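Local coordinates for deoxyribodipyrimidine photo-lyase (Oryza sativa Japonica Group, PDB 3UMV), which uses light energy, through a bound FAD, to split cyclobutane pyrimidine dimers in ultraviolet-damaged DNA back into two pyrimidines, at residues A[23-28]-A[199-204]; A[42-45]-A[49-52]; A[135-140]-A[168-173]; A[300-305]-A[314-319]; A[338-343]-A[440-445]. One frame throughout, in Å; residues are numbered along the deposited sequence.

Contact 1 (A[23-28]-A[199-204]); sequences PSRVRV and YLVEFP
R25 lays one face of its guanidinium over CD1 at the rim of the Y199 ring, its CZ 4.1 Å from Y199 CD1, with the two planes 80° apart. The contact joins the short 3-10 turn that leads into edge strand 26-28 of the photolyase alpha/beta domain to the end of helix 196-199 and the loop after it. R25 is extended from CG to NE, which carries its NH1 to the backbone: R25 NH1 donates to Y199 O at 2.9 Å, lying in the carbonyl plane on a lone pair and only 6° out of the guanidinium plane. R25 NH2 is taken by V171 O, so one buried guanidinium binds the carbonyl at the end of helix 196-199 and another in the loop after strand 162-166. With the guanidinium replaced by the methyl of an alanine, the Y199 and V171 carbonyls would probably lose this shared donor and a gap open beside the Y199 ring. Y199 O also receives a weak bond from V201 N, 3.0 Å away, as the chain makes an inverse gamma turn centred on L200. V201 CG2 lies at the guanidinium edge. At the far end of the ring, S24 CB packs 3.2 Å from Y199 OH.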
# COMPACT_ATOMS: atom_id res chain seq x y z
N PRO A 23 9.30 0.69 -21.77
CA PRO A 23 10.57 0.10 -21.30
C PRO A 23 11.09 0.69 -19.98
O PRO A 23 11.78 -0.02 -19.24
CB PRO A 23 11.55 0.40 -22.45
CG PRO A 23 10.87 1.40 -23.31
CD PRO A 23 9.40 1.18 -23.15
N SER A 24 10.78 1.95 -19.68
CA SER A 24 11.24 2.53 -18.42
C SER A 24 10.56 1.86 -17.23
O SER A 24 11.08 1.90 -16.12
CB SER A 24 11.07 4.05 -18.40
OG SER A 24 11.92 4.67 -19.35
N ARG A 25 9.41 1.22 -17.46
CA ARG A 25 8.73 0.49 -16.38
C ARG A 25 9.36 -0.88 -16.10
O ARG A 25 9.03 -1.50 -15.10
CB ARG A 25 7.24 0.26 -16.70
CG ARG A 25 6.42 1.49 -17.05
CD ARG A 25 4.95 1.15 -16.93
NE ARG A 25 4.08 2.05 -17.67
CZ ARG A 25 3.47 3.11 -17.13
NH1 ARG A 25 2.67 3.89 -17.88
NH2 ARG A 25 3.66 3.37 -15.85
N VAL A 26 10.25 -1.33 -16.99
CA VAL A 26 10.81 -2.68 -16.93
C VAL A 26 12.29 -2.69 -16.56
O VAL A 26 13.11 -2.06 -17.21
CB VAL A 26 10.62 -3.41 -18.29
CG1 VAL A 26 11.24 -4.80 -18.24
CG2 VAL A 26 9.14 -3.49 -18.64
N ARG A 27 12.61 -3.39 -15.48
CA ARG A 27 13.99 -3.52 -15.05
C ARG A 27 14.40 -4.96 -15.27
O ARG A 27 13.85 -5.87 -14.66
CB ARG A 27 14.12 -3.11 -13.57
CG ARG A 27 15.48 -3.39 -12.96
CD ARG A 27 15.62 -2.77 -11.57
NE ARG A 27 15.04 -3.61 -10.52
CZ ARG A 27 15.74 -4.47 -9.79
NH1 ARG A 27 17.04 -4.61 -9.99
NH2 ARG A 27 15.13 -5.20 -8.85
N VAL A 28 15.35 -5.17 -16.18
CA VAL A 28 15.86 -6.51 -16.44
C VAL A 28 16.92 -6.84 -15.40
O VAL A 28 18.02 -6.29 -15.42
CB VAL A 28 16.44 -6.61 -17.86
CG1 VAL A 28 17.07 -7.98 -18.07
CG2 VAL A 28 15.35 -6.35 -18.90
N TYR A 199 3.50 9.00 -19.01
CA TYR A 199 3.19 7.78 -18.25
C TYR A 199 1.72 7.60 -17.86
O TYR A 199 1.26 6.46 -17.66
CB TYR A 199 4.07 7.70 -17.00
CG TYR A 199 5.52 7.49 -17.35
CD1 TYR A 199 5.98 6.25 -17.72
CD2 TYR A 199 6.41 8.55 -17.34
CE1 TYR A 199 7.29 6.04 -18.06
CE2 TYR A 199 7.75 8.36 -17.67
CZ TYR A 199 8.17 7.09 -18.03
OH TYR A 199 9.48 6.87 -18.37
N LEU A 200 0.99 8.70 -17.74
CA LEU A 200 -0.43 8.62 -17.42
C LEU A 200 -1.24 8.38 -18.69
O LEU A 200 -1.85 9.29 -19.24
CB LEU A 200 -0.91 9.86 -16.68
CG LEU A 200 -2.35 9.80 -16.19
CD1 LEU A 200 -2.61 8.53 -15.40
CD2 LEU A 200 -2.64 11.03 -15.32
N VAL A 201 -1.22 7.13 -19.14
CA VAL A 201 -1.78 6.70 -20.41
C VAL A 201 -2.68 5.49 -20.18
O VAL A 201 -2.64 4.87 -19.12
CB VAL A 201 -0.66 6.32 -21.41
CG1 VAL A 201 0.30 7.48 -21.57
CG2 VAL A 201 0.10 5.09 -20.94
N GLU A 202 -3.49 5.16 -21.17
CA GLU A 202 -4.40 4.04 -21.03
C GLU A 202 -3.66 2.71 -21.06
O GLU A 202 -2.52 2.63 -21.54
CB GLU A 202 -5.48 4.07 -22.13
CG GLU A 202 -6.83 4.67 -21.66
CD GLU A 202 -7.50 3.85 -20.56
OE1 GLU A 202 -8.53 4.32 -20.00
OE2 GLU A 202 -7.01 2.73 -20.24
N PHE A 203 -4.32 1.68 -20.56
CA PHE A 203 -3.81 0.31 -20.59
C PHE A 203 -4.38 -0.46 -21.78
O PHE A 203 -5.59 -0.42 -22.02
CB PHE A 203 -4.27 -0.44 -19.33
CG PHE A 203 -3.58 -0.01 -18.06
CD1 PHE A 203 -4.08 1.05 -17.30
CD2 PHE A 203 -2.47 -0.69 -17.60
CE1 PHE A 203 -3.45 1.42 -16.11
CE2 PHE A 203 -1.83 -0.33 -16.43
CZ PHE A 203 -2.33 0.73 -15.67
N PRO A 204 -3.52 -1.19 -22.51
CA PRO A 204 -4.07 -2.06 -23.55
C PRO A 204 -4.64 -3.32 -22.92
O PRO A 204 -4.45 -3.55 -21.72
CB PRO A 204 -2.83 -2.40 -24.39
CG PRO A 204 -1.70 -2.37 -23.41
CD PRO A 204 -2.06 -1.30 -22.38

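Contact 2 (A[42-45]-A[49-52]); sequences YWML and RLAD
M44 starts out toward the loop 49-52, whereas L50 starts out away from the strand and only its end returns to meet the methionine methyl; R49 is met through its backbone O. This is the first beta-to-alpha connection of the Rossmann-like photolyase domain, where strand 40-44 hands over to helix 54-66. With CG anti to the backbone N (chi1 180°) the M44 chain runs straight out and then bends at chi3 (-81°), bringing the methyl CE 3.6 Å from R49 O. L50 CD2 lies 4.2 Å from the same M44 CE, and L100 of helix 87-106 packs against both side chains. The R49 side chain instead reaches along its own loop to the carbonyl three residues on, gripping D52 O side-on with both nitrogens on the same face. Further R49 bonds reach G291 O and A168 O, and a salt bridge joins it to D47. The acceptor lies exactly in the guanidinium plane, with R49 NE and R49 NH2 each 3.1 Å from D52 O.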
# COMPACT_ATOMS: atom_id res chain seq x y z
N TYR A 42 4.37 -14.88 -14.20
CA TYR A 42 4.25 -13.63 -13.47
C TYR A 42 4.07 -13.95 -11.99
O TYR A 42 3.06 -14.53 -11.59
CB TYR A 42 3.09 -12.77 -14.01
CG TYR A 42 2.67 -11.62 -13.10
CD1 TYR A 42 3.60 -10.88 -12.38
CD2 TYR A 42 1.32 -11.27 -12.99
CE1 TYR A 42 3.21 -9.84 -11.55
CE2 TYR A 42 0.92 -10.21 -12.15
CZ TYR A 42 1.87 -9.50 -11.45
OH TYR A 42 1.48 -8.45 -10.63
N TRP A 43 5.09 -13.62 -11.21
CA TRP A 43 5.02 -13.73 -9.76
C TRP A 43 4.31 -12.49 -9.24
O TRP A 43 4.90 -11.42 -9.12
CB TRP A 43 6.43 -13.88 -9.17
CG TRP A 43 6.48 -13.83 -7.66
CD1 TRP A 43 5.42 -13.93 -6.80
CD2 TRP A 43 7.64 -13.63 -6.84
NE1 TRP A 43 5.85 -13.84 -5.50
CE2 TRP A 43 7.21 -13.65 -5.50
CE3 TRP A 43 9.01 -13.45 -7.11
CZ2 TRP A 43 8.10 -13.48 -4.42
CZ3 TRP A 43 9.89 -13.29 -6.03
CH2 TRP A 43 9.43 -13.31 -4.71
N MET A 44 3.01 -12.63 -8.99
CA MET A 44 2.18 -11.56 -8.46
C MET A 44 2.42 -11.40 -6.97
O MET A 44 2.36 -12.38 -6.23
CB MET A 44 0.71 -11.93 -8.69
CG MET A 44 -0.29 -10.90 -8.18
SD MET A 44 -1.97 -11.52 -8.40
CE MET A 44 -2.28 -11.15 -10.13
N LEU A 45 2.69 -10.18 -6.52
CA LEU A 45 2.81 -9.93 -5.10
C LEU A 45 2.10 -8.65 -4.69
O LEU A 45 1.11 -8.71 -3.96
CB LEU A 45 4.27 -9.92 -4.65
CG LEU A 45 4.48 -9.97 -3.14
CD1 LEU A 45 5.83 -10.62 -2.86
CD2 LEU A 45 4.39 -8.57 -2.50
N ARG A 49 -4.40 -8.04 -9.04
CA ARG A 49 -5.44 -7.74 -10.02
C ARG A 49 -4.98 -8.19 -11.40
O ARG A 49 -3.78 -8.26 -11.68
CB ARG A 49 -5.75 -6.23 -10.05
CG ARG A 49 -4.65 -5.39 -10.70
CD ARG A 49 -4.91 -3.87 -10.56
NE ARG A 49 -3.76 -3.15 -11.11
CZ ARG A 49 -2.67 -2.83 -10.42
NH1 ARG A 49 -2.59 -3.09 -9.11
NH2 ARG A 49 -1.67 -2.22 -11.04
N LEU A 50 -5.94 -8.51 -12.26
CA LEU A 50 -5.64 -8.87 -13.65
C LEU A 50 -5.75 -7.66 -14.58
O LEU A 50 -5.03 -7.58 -15.57
CB LEU A 50 -6.54 -10.00 -14.12
CG LEU A 50 -6.50 -11.24 -13.23
CD1 LEU A 50 -7.53 -12.28 -13.68
CD2 LEU A 50 -5.08 -11.82 -13.22
N ALA A 51 -6.62 -6.71 -14.26
CA ALA A 51 -6.79 -5.55 -15.12
C ALA A 51 -5.75 -4.49 -14.80
O ALA A 51 -5.25 -4.41 -13.67
CB ALA A 51 -8.19 -4.96 -14.99
N ASP A 52 -5.42 -3.67 -15.79
CA ASP A 52 -4.57 -2.50 -15.54
C ASP A 52 -3.28 -2.84 -14.78
O ASP A 52 -2.85 -2.11 -13.88
CB ASP A 52 -5.35 -1.46 -14.74
CG ASP A 52 -6.63 -1.02 -15.43
OD1 ASP A 52 -7.61 -0.71 -14.72
OD2 ASP A 52 -6.64 -0.99 -16.68

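Contact 3 (A[135-140]-A[168-173]); sequences ADFSPL and AHNVVP
F137 has its CG anti to the backbone N (chi1 168°), which places CE1 beside the N170 amide, and CG of N170 lies beside its own backbone N, opposite the carbonyl carbon (chi1 -66°). F137 CE1 and N170 ND2 come within 4.2 Å, at an oblique approach to the ring. Beside them D136 CB packs on A168 CB at 4.4 Å, and H169 CB lies 4.5 Å from F137 O. The polar backbone between the loops is bridged by one water: it accepts from F137 N at 2.9 Å and from A168 N at 3.0 Å. Both loops leave the C-terminal ends of neighbouring parallel strands, 132-135 and 162-166, of the alpha/beta domain, the end of the sheet where such folds commonly place binding loops. Here that end faces helix 310-333, and N170 ND2 bonds to D328 as well as D167. The D136 carboxylate is hydrogen-bonded to the Y42 hydroxyl and the L45 and R46 amides, while H169 ND1 bonds to D47.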
# COMPACT_ATOMS: atom_id res chain seq x y z
N ALA A 135 8.49 -10.19 -12.07
CA ALA A 135 7.97 -9.80 -10.76
C ALA A 135 7.45 -8.37 -10.80
O ALA A 135 7.86 -7.59 -11.64
CB ALA A 135 9.05 -9.95 -9.69
N ASP A 136 6.53 -8.04 -9.89
CA ASP A 136 6.13 -6.66 -9.69
C ASP A 136 7.02 -5.99 -8.64
O ASP A 136 8.01 -6.59 -8.18
CB ASP A 136 4.60 -6.48 -9.44
CG ASP A 136 4.06 -7.36 -8.28
OD1 ASP A 136 2.91 -7.86 -8.38
OD2 ASP A 136 4.76 -7.52 -7.26
N PHE A 137 6.72 -4.75 -8.29
CA PHE A 137 7.63 -3.95 -7.47
C PHE A 137 7.06 -3.44 -6.17
O PHE A 137 5.97 -2.87 -6.13
CB PHE A 137 8.16 -2.73 -8.24
CG PHE A 137 8.86 -1.74 -7.35
CD1 PHE A 137 8.18 -0.63 -6.87
CD2 PHE A 137 10.16 -1.95 -6.94
CE1 PHE A 137 8.82 0.28 -6.01
CE2 PHE A 137 10.81 -1.06 -6.08
CZ PHE A 137 10.12 0.06 -5.61
N SER A 138 7.84 -3.62 -5.10
CA SER A 138 7.57 -2.97 -3.81
C SER A 138 8.90 -2.60 -3.19
O SER A 138 9.86 -3.35 -3.29
CB SER A 138 6.84 -3.92 -2.86
OG SER A 138 6.89 -3.40 -1.54
N PRO A 139 8.97 -1.43 -2.52
CA PRO A 139 10.22 -1.04 -1.88
C PRO A 139 10.38 -1.60 -0.47
O PRO A 139 11.41 -1.38 0.18
CB PRO A 139 10.10 0.50 -1.81
CG PRO A 139 8.62 0.74 -1.67
CD PRO A 139 7.96 -0.35 -2.50
N LEU A 140 9.37 -2.30 0.04
CA LEU A 140 9.45 -2.76 1.42
C LEU A 140 10.53 -3.84 1.56
O LEU A 140 10.65 -4.73 0.71
CB LEU A 140 8.10 -3.31 1.88
CG LEU A 140 7.00 -2.25 1.92
CD1 LEU A 140 5.79 -2.84 2.62
CD2 LEU A 140 7.47 -0.95 2.63
N ALA A 168 4.44 -1.94 -11.51
CA ALA A 168 3.03 -1.97 -11.88
C ALA A 168 2.20 -1.11 -10.94
O ALA A 168 0.99 -0.97 -11.14
CB ALA A 168 2.50 -3.41 -11.87
N HIS A 169 2.82 -0.55 -9.91
CA HIS A 169 2.07 0.15 -8.86
C HIS A 169 2.07 1.67 -9.04
O HIS A 169 1.10 2.35 -8.69
CB HIS A 169 2.64 -0.19 -7.49
CG HIS A 169 1.62 -0.20 -6.40
ND1 HIS A 169 0.74 -1.25 -6.21
CD2 HIS A 169 1.35 0.69 -5.42
CE1 HIS A 169 -0.03 -1.00 -5.16
NE2 HIS A 169 0.32 0.18 -4.67
N ASN A 170 3.15 2.21 -9.58
CA ASN A 170 3.28 3.64 -9.70
C ASN A 170 2.99 4.09 -11.13
O ASN A 170 3.27 3.36 -12.07
CB ASN A 170 4.69 4.07 -9.30
CG ASN A 170 4.98 3.83 -7.84
OD1 ASN A 170 4.27 4.33 -6.97
ND2 ASN A 170 6.01 3.02 -7.55
N VAL A 171 2.44 5.29 -11.29
CA VAL A 171 2.22 5.87 -12.62
C VAL A 171 3.57 6.10 -13.29
O VAL A 171 3.78 5.71 -14.44
CB VAL A 171 1.45 7.22 -12.57
CG1 VAL A 171 1.24 7.75 -13.98
CG2 VAL A 171 0.10 7.02 -11.88
N VAL A 172 4.47 6.76 -12.57
CA VAL A 172 5.81 6.97 -13.07
C VAL A 172 6.71 5.96 -12.37
O VAL A 172 6.74 5.90 -11.14
CB VAL A 172 6.31 8.41 -12.78
CG1 VAL A 172 7.70 8.63 -13.38
CG2 VAL A 172 5.33 9.46 -13.35
N PRO A 173 7.44 5.14 -13.14
CA PRO A 173 8.29 4.11 -12.52
C PRO A 173 9.18 4.69 -11.44
O PRO A 173 9.76 5.77 -11.63
CB PRO A 173 9.12 3.61 -13.70
CG PRO A 173 8.24 3.83 -14.88
CD PRO A 173 7.45 5.07 -14.61
O HOH W 1 4.41 -3.02 -8.66

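Contact 4 (A[300-305]-A[314-319]); sequences LEAKKC and DAFLEE. With FAD (flavin-adenine dinucleotide), chain I.
A302 CB is the common point of this contact, meeting F316 CD1 at 4.0 Å and L317 CD2 at 4.1 Å. The methyl lies at the edge of the F316 ring, near its plane, while L317 comes in with one branch of its isobutyl end. Different first torsions send the two neighbours apart: CG of F316 is anti to the backbone N (chi1 179°), whereas CG of L317 lies beside it (chi1 -76°). Behind these side chains stand helices 295-305 and 310-333, consecutive in the all-helical FAD-binding part of the photolyase, and the short A302 lets their CA atoms come to 7.4 Å at A302 and L317. The other end of the same ring touches the cofactor, F316 CE2 lying 3.8 Å from FAD C5B. One turn on, E319 O approaches FAD C1B at 3.3 Å. The side chains meeting between the helices are apolar, so shape rather than directed bonds, together with F260 and L284, probably sets the ring against the FAD ribose.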
# COMPACT_ATOMS: atom_id res chain seq x y z
N LEU A 300 -6.40 8.04 -14.30
CA LEU A 300 -7.01 8.19 -15.63
C LEU A 300 -8.48 8.59 -15.53
O LEU A 300 -8.96 9.43 -16.29
CB LEU A 300 -6.91 6.89 -16.42
CG LEU A 300 -5.52 6.51 -16.90
CD1 LEU A 300 -5.49 5.03 -17.27
CD2 LEU A 300 -5.07 7.39 -18.05
N GLU A 301 -9.20 7.95 -14.63
CA GLU A 301 -10.61 8.22 -14.47
C GLU A 301 -10.82 9.60 -13.88
O GLU A 301 -11.80 10.28 -14.19
CB GLU A 301 -11.28 7.14 -13.62
CG GLU A 301 -11.21 5.75 -14.25
CD GLU A 301 -11.94 5.70 -15.58
OE1 GLU A 301 -12.86 6.53 -15.77
OE2 GLU A 301 -11.60 4.85 -16.43
N ALA A 302 -9.91 10.02 -13.00
CA ALA A 302 -9.99 11.37 -12.46
C ALA A 302 -9.78 12.39 -13.59
O ALA A 302 -10.46 13.41 -13.64
CB ALA A 302 -8.98 11.57 -11.35
N LYS A 303 -8.86 12.10 -14.49
CA LYS A 303 -8.63 13.02 -15.60
C LYS A 303 -9.91 13.19 -16.43
O LYS A 303 -10.22 14.27 -16.89
CB LYS A 303 -7.47 12.55 -16.47
CG LYS A 303 -6.11 12.76 -15.83
CD LYS A 303 -5.10 13.31 -16.83
CE LYS A 303 -5.33 14.80 -17.07
NZ LYS A 303 -4.24 15.38 -17.89
N LYS A 304 -10.64 12.09 -16.61
CA LYS A 304 -11.86 12.12 -17.41
C LYS A 304 -12.97 12.93 -16.77
O LYS A 304 -13.94 13.29 -17.44
CB LYS A 304 -12.35 10.71 -17.73
CG LYS A 304 -11.53 10.04 -18.81
CD LYS A 304 -11.37 8.56 -18.58
CE LYS A 304 -12.63 7.81 -18.93
NZ LYS A 304 -12.39 6.34 -18.81
N CYS A 305 -12.85 13.23 -15.48
CA CYS A 305 -13.88 14.07 -14.87
C CYS A 305 -13.35 15.39 -14.28
O CYS A 305 -14.07 16.11 -13.60
CB CYS A 305 -14.74 13.28 -13.88
SG CYS A 305 -13.86 12.61 -12.50
N ASP A 314 -7.89 18.08 -9.04
CA ASP A 314 -6.48 18.43 -8.87
C ASP A 314 -5.94 18.01 -7.49
O ASP A 314 -4.85 17.46 -7.38
CB ASP A 314 -6.25 19.92 -9.11
CG ASP A 314 -6.36 20.31 -10.58
OD1 ASP A 314 -6.09 21.49 -10.92
OD2 ASP A 314 -6.68 19.43 -11.40
N ALA A 315 -6.73 18.26 -6.45
CA ALA A 315 -6.33 17.93 -5.09
C ALA A 315 -6.26 16.41 -4.88
O ALA A 315 -5.33 15.91 -4.26
CB ALA A 315 -7.28 18.57 -4.10
N PHE A 316 -7.24 15.70 -5.42
CA PHE A 316 -7.24 14.24 -5.39
C PHE A 316 -5.99 13.65 -6.07
O PHE A 316 -5.30 12.82 -5.49
CB PHE A 316 -8.51 13.72 -6.07
CG PHE A 316 -8.60 12.21 -6.13
CD1 PHE A 316 -8.66 11.57 -7.35
CD2 PHE A 316 -8.63 11.45 -4.97
CE1 PHE A 316 -8.76 10.18 -7.42
CE2 PHE A 316 -8.73 10.06 -5.03
CZ PHE A 316 -8.78 9.43 -6.27
N LEU A 317 -5.72 14.10 -7.29
CA LEU A 317 -4.53 13.67 -8.04
C LEU A 317 -3.22 13.97 -7.29
O LEU A 317 -2.26 13.22 -7.40
CB LEU A 317 -4.53 14.31 -9.43
CG LEU A 317 -5.50 13.68 -10.44
CD1 LEU A 317 -5.70 14.59 -11.66
CD2 LEU A 317 -5.02 12.29 -10.85
N GLU A 318 -3.17 15.08 -6.55
CA GLU A 318 -1.98 15.40 -5.75
C GLU A 318 -1.73 14.32 -4.67
O GLU A 318 -0.59 13.87 -4.46
CB GLU A 318 -2.12 16.80 -5.13
CG GLU A 318 -1.07 17.16 -4.06
CD GLU A 318 0.34 17.33 -4.62
OE1 GLU A 318 1.30 17.27 -3.82
OE2 GLU A 318 0.49 17.53 -5.85
N GLU A 319 -2.79 13.89 -4.00
CA GLU A 319 -2.64 12.89 -2.95
C GLU A 319 -2.43 11.51 -3.58
O GLU A 319 -1.55 10.74 -3.18
CB GLU A 319 -3.85 12.88 -2.01
CG GLU A 319 -4.25 14.27 -1.48
CD GLU A 319 -3.20 14.89 -0.58
OE1 GLU A 319 -2.76 14.23 0.39
OE2 GLU A 319 -2.81 16.05 -0.84
PA FAD I . -8.01 9.94 0.10
O1A FAD I . -7.96 11.30 0.74
O2A FAD I . -9.25 9.68 -0.70
O5B FAD I . -6.70 9.76 -0.79
C5B FAD I . -6.70 9.00 -1.98
C4B FAD I . -5.37 8.24 -2.11
O4B FAD I . -4.26 9.12 -2.12
C3B FAD I . -5.12 7.32 -0.93
O3B FAD I . -5.78 6.09 -1.09
C2B FAD I . -3.63 7.16 -1.00
O2B FAD I . -3.30 6.28 -2.06
C1B FAD I . -3.18 8.54 -1.42
N9A FAD I . -2.83 9.35 -0.24
C8A FAD I . -3.63 10.22 0.45
N7A FAD I . -2.89 10.75 1.45
C5A FAD I . -1.64 10.23 1.41
C6A FAD I . -0.47 10.41 2.17
N6A FAD I . -0.39 11.32 3.13
N1A FAD I . 0.67 9.70 1.84
C2A FAD I . 0.66 8.84 0.77
N3A FAD I . -0.48 8.66 0.03
C4A FAD I . -1.60 9.35 0.34
N1 FAD I . -1.70 5.49 3.91
C2 FAD I . -1.78 4.18 3.55
O2 FAD I . -2.11 3.93 2.39
N3 FAD I . -1.46 3.18 4.45
C4 FAD I . -1.08 3.49 5.74
O4 FAD I . -0.80 2.59 6.54
C4X FAD I . -0.99 4.83 6.10
N5 FAD I . -0.63 5.21 7.37
C5X FAD I . -0.53 6.54 7.70
C6 FAD I . -0.13 6.92 8.99
C7 FAD I . -0.04 8.27 9.33
C7M FAD I . 0.41 8.64 10.72
C8 FAD I . -0.35 9.24 8.38
C8M FAD I . -0.27 10.71 8.69
C9 FAD I . -0.76 8.86 7.11
C9A FAD I . -0.85 7.52 6.77
N10 FAD I . -1.25 7.15 5.51
C10 FAD I . -1.31 5.81 5.19
C1' FAD I . -1.62 8.18 4.45
C2' FAD I . -3.13 8.57 4.43
O2' FAD I . -3.67 8.90 5.72
C3' FAD I . -4.04 7.51 3.80
O3' FAD I . -3.52 7.13 2.55
C4' FAD I . -5.48 8.00 3.58
O4' FAD I . -6.04 8.38 4.82
C5' FAD I . -6.28 6.87 2.94
O5' FAD I . -7.67 7.06 2.91
P FAD I . -8.40 7.35 1.51
O1P FAD I . -8.00 6.32 0.48
O2P FAD I . -9.89 7.42 1.73
O3P FAD I . -7.78 8.82 1.26

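Contact 5 (A[338-343]-A[440-445]); sequences DSLSGA and SICGLH. With EDO (1,2-ethanediol), chain D.
This is a small apolar packing contact in the helical FAD-binding part of the protein, between the loop that joins helices 310-333 and 345-353 and the C-terminal end of helix 431-442. C442 and A343 both start out toward each other's segment, so that A343 CB and C442 CB meet at 3.6 Å. L340 starts out at an angle to the helix end, but with CG anti to the backbone N (chi1 177°) its CD1 comes to 3.7 Å from C442 SG. The sulfur is turned beside its own backbone N (chi1 -58°), on the L340 side, while CB serves A343. The 3-10 turn 340-342 holds the loop in shape: G342 N donates to S339 O at 2.9 Å and A343 N to L340 O at 3.0 Å. E411 fixes the start of the turn, accepting from L340 N. G443 is the first residue to leave helical geometry, with positive phi (61°), and L444 then lays its CG over the centre of the H445 ring. With the side chains meeting through carbon and sulfur, cohesion probably rests on dispersion and burial, while the loop's own hydrogen bonds probably keep L340 and A343 in position.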
# COMPACT_ATOMS: atom_id res chain seq x y z
N ASP A 338 11.96 3.20 8.33
CA ASP A 338 11.09 3.01 9.49
C ASP A 338 11.82 3.29 10.80
O ASP A 338 11.47 2.73 11.83
CB ASP A 338 10.56 1.56 9.52
CG ASP A 338 11.69 0.52 9.55
OD1 ASP A 338 11.41 -0.64 9.91
OD2 ASP A 338 12.85 0.86 9.25
N SER A 339 12.81 4.18 10.75
CA SER A 339 13.64 4.47 11.91
C SER A 339 14.07 5.94 11.90
O SER A 339 14.10 6.57 10.84
CB SER A 339 14.88 3.56 11.91
OG SER A 339 15.41 3.42 13.22
N LEU A 340 14.40 6.48 13.07
CA LEU A 340 14.76 7.89 13.16
C LEU A 340 15.96 8.18 12.26
O LEU A 340 16.11 9.28 11.75
CB LEU A 340 15.08 8.27 14.61
CG LEU A 340 15.55 9.71 14.86
CD1 LEU A 340 14.50 10.71 14.41
CD2 LEU A 340 15.89 9.92 16.35
N SER A 341 16.80 7.17 12.05
CA SER A 341 17.99 7.42 11.24
C SER A 341 17.63 7.76 9.79
O SER A 341 18.41 8.37 9.10
CB SER A 341 18.98 6.25 11.32
OG SER A 341 18.36 5.04 10.94
N GLY A 342 16.42 7.40 9.38
CA GLY A 342 15.96 7.66 8.03
C GLY A 342 15.42 9.07 7.84
O GLY A 342 15.20 9.50 6.70
N ALA A 343 15.19 9.79 8.93
CA ALA A 343 14.77 11.20 8.83
C ALA A 343 15.89 12.13 8.36
O ALA A 343 17.07 11.77 8.38
CB ALA A 343 14.17 11.71 10.15
N SER A 440 4.81 12.55 10.57
CA SER A 440 4.22 13.04 11.80
C SER A 440 5.25 13.23 12.90
O SER A 440 5.27 14.25 13.59
CB SER A 440 3.14 12.06 12.28
OG SER A 440 2.14 11.95 11.29
N ILE A 441 6.12 12.24 13.04
CA ILE A 441 6.95 12.13 14.22
C ILE A 441 8.35 12.72 13.96
O ILE A 441 8.97 13.26 14.87
CB ILE A 441 6.99 10.66 14.72
CG1 ILE A 441 5.60 10.29 15.24
CG2 ILE A 441 8.07 10.43 15.79
CD1 ILE A 441 5.44 8.84 15.62
N CYS A 442 8.80 12.66 12.71
CA CYS A 442 10.17 13.02 12.32
C CYS A 442 10.22 14.10 11.24
O CYS A 442 11.28 14.37 10.69
CB CYS A 442 10.95 11.80 11.83
SG CYS A 442 11.04 10.52 13.03
N GLY A 443 9.08 14.71 10.96
CA GLY A 443 8.97 15.79 10.00
C GLY A 443 9.37 15.44 8.57
O GLY A 443 9.72 16.31 7.79
N LEU A 444 9.33 14.15 8.23
CA LEU A 444 9.71 13.72 6.88
C LEU A 444 8.81 14.40 5.86
O LEU A 444 7.60 14.46 6.05
CB LEU A 444 9.58 12.19 6.77
CG LEU A 444 9.96 11.58 5.41
CD1 LEU A 444 11.41 11.89 5.07
CD2 LEU A 444 9.71 10.07 5.36
N HIS A 445 9.41 14.92 4.80
CA HIS A 445 8.69 15.60 3.71
C HIS A 445 7.99 16.89 4.15
O HIS A 445 7.20 17.46 3.39
CB HIS A 445 7.66 14.69 3.05
CG HIS A 445 8.21 13.39 2.56
ND1 HIS A 445 9.44 13.26 1.95
CD2 HIS A 445 7.66 12.14 2.57
CE1 HIS A 445 9.63 11.99 1.61
NE2 HIS A 445 8.57 11.30 1.98
C1 EDO D . 8.10 21.58 3.02
O1 EDO D . 7.21 22.64 3.00
C2 EDO D . 7.72 20.33 2.64
O2 EDO D . 6.39 19.97 2.53

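From the N terminus, contact 1 closes the longest loop, bringing the turn before strand 26-28 to the chain 171 residues later. Contacts 2 and 3 nest inside it in series: contact 2 is a short local closure after strand 40-44, and contact 3 joins the loops after strands 132-135 and 162-166. These three touch one another, R25 reaching V171, F203 packing on D52, and Y42 and R49 bonding to D136 and A168. Contact 4 follows, closing a tight helical hairpin; L200 and V201 of contact 1 lie against its first helix, L300 included, tying the alpha/beta domain to the FAD-binding helices. Contact 5 closes last, 97 residues wide, without touching the others.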